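Local atomic coordinates of aryl esterase (Mycobacterium smegmatis, PDB entry 2Q0Q), a protein that hydrolyses aryl esters and transfers acyl groups to alcohols in water, as an oligomeric member of the SGNH hydrolase superfamily. Residues H195-E198 with A199-R202. Numbering follows the deposited sequence.
Sequences HFTE and ANNR. With SO4 (sulfate ion), chain U.
The ring of Phe196 meets two asparagine side chains of the following helix: Asn201 OD1 lies at its edge, near the ring plane and 4.0 Å from CD1, while CB of Asn200 approaches the ring obliquely. Both amides are steeply turned against the ring, Asn200 by 82°. The side chains come together at CB of Phe196 and CB of Asn200, 3.4 Å apart. The imidazole of His195 has the sulfate at its edge, in plane, NE2 donating to sulfate O4 over 2.8 Å; Trp16 stacks on this ring and Asp192 accepts from ND1. This is the arrangement expected of a Ser-His-Asp triad with Ser11, which also bonds the sulfate, an ion probably taken up from the crystallisation liquor.

Thr197 and Asn200 form a capping box at the start of the helix. With chi1 at 55°, Thr197 OG1 is tucked between its own backbone N and carbonyl carbon, where it accepts a nearly straight bond from Asn200 N (3.0 Å, 164°). Asn200 OD1 in turn accepts from Thr197 N at 3.0 Å, the donor standing above the carbonyl plane rather than on a lone pair; a second bond to OD1, from Asp189 N, fixes this buried amide further. Thr197 O is gripped from opposite faces of its plane by the backbone N and the side-chain ND2 of Asn201, with Asn201 ND2 to Thr197 O at 2.9 Å. The first turn is carried on by Arg202 N donating to Glu198 O.

The box marks the point where the loop after strand 179-181 passes into the C-terminal helix 198-215, two residues after the probable catalytic histidine, with Phe196 packed against Leu12 of helix 11-14 and Trp34 of helix 34-42.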
loop_
_atom_site.group_PDB
_atom_site.type_symbol
_atom_site.label_atom_id
_atom_site.label_comp_id
_atom_site.label_asym_id
_atom_site.label_seq_id
_atom_site.Cartn_x
_atom_site.Cartn_y
_atom_site.Cartn_z
ATOM N N HIS G 195 -29.111 -20.680 7.805
ATOM C CA HIS G 195 -28.412 -21.634 8.641
ATOM C C HIS G 195 -29.181 -22.942 8.772
ATOM O O HIS G 195 -30.264 -23.096 8.173
ATOM C CB HIS G 195 -28.052 -20.976 9.988
ATOM C CG HIS G 195 -27.206 -19.752 9.827
ATOM N ND1 HIS G 195 -27.733 -18.477 9.828
ATOM C CD2 HIS G 195 -25.871 -19.604 9.608
ATOM C CE1 HIS G 195 -26.763 -17.599 9.639
ATOM N NE2 HIS G 195 -25.622 -18.254 9.494
ATOM N N PHE G 196 -28.577 -23.886 9.496
ATOM C CA PHE G 196 -29.044 -25.273 9.527
ATOM C C PHE G 196 -29.910 -25.561 10.718
ATOM O O PHE G 196 -29.668 -25.075 11.803
ATOM C CB PHE G 196 -27.915 -26.300 9.584
ATOM C CG PHE G 196 -27.043 -26.381 8.351
ATOM C CD1 PHE G 196 -25.820 -27.055 8.418
ATOM C CD2 PHE G 196 -27.425 -25.825 7.124
ATOM C CE1 PHE G 196 -24.990 -27.182 7.282
ATOM C CE2 PHE G 196 -26.597 -25.926 6.002
ATOM C CZ PHE G 196 -25.363 -26.598 6.084
ATOM N N THR G 197 -30.897 -26.418 10.501
ATOM C CA THR G 197 -31.633 -27.043 11.595
ATOM C C THR G 197 -30.777 -28.129 12.231
ATOM O O THR G 197 -29.688 -28.463 11.733
ATOM C CB THR G 197 -32.914 -27.711 11.109
ATOM O OG1 THR G 197 -32.589 -28.647 10.072
ATOM C CG2 THR G 197 -33.882 -26.656 10.588
ATOM N N GLU G 198 -31.252 -28.662 13.352
ATOM C CA GLU G 198 -30.585 -29.805 13.977
ATOM C C GLU G 198 -30.527 -31.017 13.041
ATOM O O GLU G 198 -29.492 -31.709 13.003
ATOM C CB GLU G 198 -31.315 -30.219 15.247
ATOM C CG GLU G 198 -31.231 -29.190 16.362
ATOM C CD GLU G 198 -32.030 -29.612 17.592
ATOM O OE1 GLU G 198 -33.254 -29.922 17.465
ATOM O OE2 GLU G 198 -31.396 -29.603 18.672
ATOM N N ALA G 199 -31.625 -31.250 12.309
ATOM C CA ALA G 199 -31.743 -32.376 11.348
ATOM C C ALA G 199 -30.858 -32.222 10.100
ATOM O O ALA G 199 -30.277 -33.232 9.608
ATOM C CB ALA G 199 -33.199 -32.588 10.921
ATOM N N ASN G 200 -30.719 -30.967 9.626
ATOM C CA ASN G 200 -29.669 -30.581 8.649
ATOM C C ASN G 200 -28.267 -30.973 9.104
ATOM O O ASN G 200 -27.482 -31.529 8.316
ATOM C CB ASN G 200 -29.622 -29.062 8.428
ATOM C CG ASN G 200 -30.753 -28.513 7.649
ATOM O OD1 ASN G 200 -30.960 -27.286 7.620
ATOM N ND2 ASN G 200 -31.509 -29.391 6.985
ATOM N N ASN G 201 -27.941 -30.641 10.365
ATOM C CA ASN G 201 -26.605 -30.915 10.910
ATOM C C ASN G 201 -26.350 -32.412 10.984
ATOM O O ASN G 201 -25.309 -32.925 10.566
ATOM C CB ASN G 201 -26.450 -30.313 12.300
ATOM C CG ASN G 201 -26.041 -28.867 12.257
ATOM O OD1 ASN G 201 -24.890 -28.565 11.954
ATOM N ND2 ASN G 201 -26.994 -27.958 12.539
ATOM N N ARG G 202 -27.333 -33.131 11.500
ATOM C CA ARG G 202 -27.207 -34.575 11.622
ATOM C C ARG G 202 -27.006 -35.277 10.269
ATOM O O ARG G 202 -26.126 -36.127 10.129
ATOM C CB ARG G 202 -28.433 -35.116 12.346
ATOM C CG ARG G 202 -28.508 -36.617 12.502
ATOM C CD ARG G 202 -27.663 -37.019 13.639
ATOM N NE ARG G 202 -27.582 -38.463 13.756
ATOM C CZ ARG G 202 -26.884 -39.081 14.701
ATOM N NH1 ARG G 202 -26.220 -38.381 15.607
ATOM N NH2 ARG G 202 -26.868 -40.404 14.744
HETATM S S SO4 U . -22.949 -15.965 7.995
HETATM O O1 SO4 U . -23.862 -16.149 6.807
HETATM O O2 SO4 U . -21.860 -16.968 7.928
HETATM O O3 SO4 U . -22.575 -14.537 8.015
HETATM O O4 SO4 U . -23.718 -16.270 9.206
#